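Local coordinates for protein tRNA (adenine(58)-N(1))-methyltransferase TrmI (Thermus thermophilus, PDB 2PWY) that catalyses the S-adenosyl-L-methionine-dependent methylation of adenosine 58 in tRNA to N(1)-methyladenosine, which the cell requires for growth at extreme temperatures, at residues A[132-135]-A[136-140]. Sequence-based numbering, arbitrary orientation.
With SAH (S-adenosyl-L-homocysteine), chain E.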
loop_
_atom_site.group_PDB
_atom_site.type_symbol
_atom_site.label_atom_id
_atom_site.label_comp_id
_atom_site.label_asym_id
_atom_site.label_seq_id
_atom_site.Cartn_x
_atom_site.Cartn_y
_atom_site.Cartn_z
ATOM N N HIS A 132 7.822 -36.517 4.324
ATOM C CA HIS A 132 9.024 -35.875 3.801
ATOM C C HIS A 132 9.061 -34.403 4.222
ATOM O O HIS A 132 10.125 -33.877 4.572
ATOM C CB HIS A 132 9.157 -36.015 2.281
ATOM C CG HIS A 132 10.234 -35.154 1.701
ATOM N ND1 HIS A 132 11.574 -35.377 1.943
ATOM C CD2 HIS A 132 10.171 -34.039 0.932
ATOM C CE1 HIS A 132 12.290 -34.450 1.332
ATOM N NE2 HIS A 132 11.463 -33.628 0.710
ATOM N N HIS A 133 7.895 -33.759 4.202
ATOM C CA HIS A 133 7.774 -32.389 4.686
ATOM C C HIS A 133 8.203 -32.312 6.150
ATOM O O HIS A 133 9.014 -31.462 6.522
ATOM C CB HIS A 133 6.346 -31.854 4.495
ATOM C CG HIS A 133 5.990 -31.538 3.068
ATOM N ND1 HIS A 133 4.914 -30.744 2.733
ATOM C CD2 HIS A 133 6.565 -31.903 1.897
ATOM C CE1 HIS A 133 4.839 -30.633 1.419
ATOM N NE2 HIS A 133 5.836 -31.319 0.887
ATOM N N LEU A 134 7.669 -33.209 6.974
ATOM C CA LEU A 134 7.989 -33.215 8.400
ATOM C C LEU A 134 9.481 -33.441 8.668
ATOM O O LEU A 134 10.074 -32.749 9.486
ATOM C CB LEU A 134 7.138 -34.236 9.160
ATOM C CG LEU A 134 7.368 -34.258 10.676
ATOM C CD1 LEU A 134 7.142 -32.875 11.323
ATOM C CD2 LEU A 134 6.489 -35.307 11.344
ATOM N N ALA A 135 10.092 -34.389 7.958
ATOM C CA ALA A 135 11.527 -34.623 8.109
ATOM C C ALA A 135 12.361 -33.366 7.833
ATOM O O ALA A 135 13.253 -33.036 8.620
ATOM C CB ALA A 135 11.983 -35.786 7.233
ATOM N N GLN A 136 12.051 -32.650 6.747
ATOM C CA GLN A 136 12.772 -31.415 6.411
ATOM C C GLN A 136 12.512 -30.337 7.464
ATOM O O GLN A 136 13.438 -29.633 7.886
ATOM C CB GLN A 136 12.396 -30.900 5.013
ATOM C CG GLN A 136 13.261 -29.718 4.519
ATOM C CD GLN A 136 14.751 -30.042 4.501
ATOM O OE1 GLN A 136 15.163 -31.059 3.937
ATOM N NE2 GLN A 136 15.564 -29.182 5.116
ATOM N N ALA A 137 11.256 -30.228 7.899
ATOM C CA ALA A 137 10.888 -29.230 8.912
ATOM C C ALA A 137 11.677 -29.470 10.192
ATOM O O ALA A 137 12.236 -28.539 10.766
ATOM C CB ALA A 137 9.395 -29.258 9.188
ATOM N N GLU A 138 11.732 -30.725 10.627
ATOM C CA GLU A 138 12.494 -31.070 11.823
ATOM C C GLU A 138 13.970 -30.706 11.664
ATOM O O GLU A 138 14.544 -30.118 12.574
ATOM C CB GLU A 138 12.279 -32.542 12.208
ATOM C CG GLU A 138 10.825 -32.829 12.616
ATOM C CD GLU A 138 10.576 -34.270 13.031
ATOM O OE1 GLU A 138 11.482 -35.106 12.856
ATOM O OE2 GLU A 138 9.463 -34.569 13.523
ATOM N N ARG A 139 14.577 -31.020 10.517
ATOM C CA ARG A 139 15.978 -30.622 10.278
ATOM C C ARG A 139 16.138 -29.108 10.362
ATOM O O ARG A 139 17.076 -28.602 10.999
ATOM C CB ARG A 139 16.502 -31.135 8.926
ATOM C CG ARG A 139 16.882 -32.622 8.925
ATOM C CD ARG A 139 17.633 -33.040 7.644
ATOM N NE ARG A 139 16.765 -33.052 6.467
ATOM C CZ ARG A 139 15.988 -34.072 6.101
ATOM N NH1 ARG A 139 15.957 -35.194 6.812
ATOM N NH2 ARG A 139 15.231 -33.959 5.017
ATOM N N ASN A 140 15.216 -28.388 9.721
ATOM C CA ASN A 140 15.293 -26.927 9.676
ATOM C C ASN A 140 15.228 -26.319 11.074
ATOM O O ASN A 140 16.012 -25.425 11.407
ATOM C CB ASN A 140 14.186 -26.355 8.789
ATOM C CG ASN A 140 14.466 -26.538 7.301
ATOM O OD1 ASN A 140 15.585 -26.863 6.891
ATOM N ND2 ASN A 140 13.449 -26.315 6.486
HETATM N N SAH E . 3.969 -22.570 7.884
HETATM C CA SAH E . 4.859 -23.613 7.278
HETATM C CB SAH E . 4.411 -23.956 5.862
HETATM C CG SAH E . 3.139 -24.808 5.843
HETATM S SD SAH E . 2.817 -25.395 4.159
HETATM C C SAH E . 6.287 -23.103 7.300
HETATM O O SAH E . 6.522 -21.941 7.665
HETATM O OXT SAH E . 7.223 -23.843 6.977
HETATM C "C5'" SAH E . 1.329 -26.342 4.570
HETATM C "C4'" SAH E . 1.664 -27.720 5.152
HETATM O "O4'" SAH E . 0.519 -28.231 5.802
HETATM C "C3'" SAH E . 2.077 -28.782 4.126
HETATM O "O3'" SAH E . 3.316 -29.345 4.545
HETATM C "C2'" SAH E . 0.945 -29.810 4.157
HETATM O "O2'" SAH E . 1.382 -31.142 4.005
HETATM C "C1'" SAH E . 0.407 -29.630 5.555
HETATM N N9 SAH E . -1.015 -29.923 5.796
HETATM C C8 SAH E . -2.080 -29.514 5.044
HETATM N N7 SAH E . -3.204 -29.928 5.672
HETATM C C5 SAH E . -2.879 -30.546 6.829
HETATM C C6 SAH E . -3.640 -31.147 7.838
HETATM N N6 SAH E . -4.981 -31.170 7.778
HETATM N N1 SAH E . -2.968 -31.712 8.914
HETATM C C2 SAH E . -1.595 -31.695 8.984
HETATM N N3 SAH E . -0.858 -31.109 7.975
HETATM C C4 SAH E . -1.493 -30.543 6.920
#
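Leu134 and Glu138 lie one turn apart on helix 131-144, and their side chains run across each other at a slant. Glu138 has CG anti to its own carbonyl carbon (chi1 -65°), and the chain is extended beyond CG. This brings Glu138 OE2 to 3.5 Å from Leu134 CG, against the branched end of the leucine, near both methyls. The same pair is joined through the backbone, with Glu138 N donating to Leu134 O at 2.9 Å. Both side chains also touch Phe152 of strand 150-154.

Ala135 and Arg139 meet one residue further on. The arginine chain bends at chi3 (-71°) and folds back over the helix. Its guanidinium then lies with one face over Ala135 O, which sits 3.8 Å above the plane. Arg139 NH1 reaches to 4.0 Å from Ala135 CB. At the guanidinium edge, Arg139 NH2 donates to Gln136 OE1 at 3.1 Å, with the oxygen close to the guanidinium plane; NH2 itself comes from above the plane of the Gln136 carbonyl. The other end of the Gln136 amide is used too: Gln136 NE2 donates to Asn140 OD1 at 2.9 Å. The two bonds should limit rotation of the amide. Asn140 ND2 in turn binds the backbone oxygens of Lys74 and Ser107.

His133 points away from this network. His133 ND1 gives a nearly straight hydrogen bond (2.8 Å, 172°) to the ribose O3' of S-adenosyl-L-homocysteine; O3' sits at the edge of the imidazole, near its plane. Glu128 and Ser107 also bind this ligand. The helix joins parallel strands 123-128 and 150-154 in a beta-alpha-beta unit of the class I, Rossmann-like methyltransferase fold, and His133 contributes a hydrogen bond from this helix to the ribose in the S-adenosyl-L-methionine pocket.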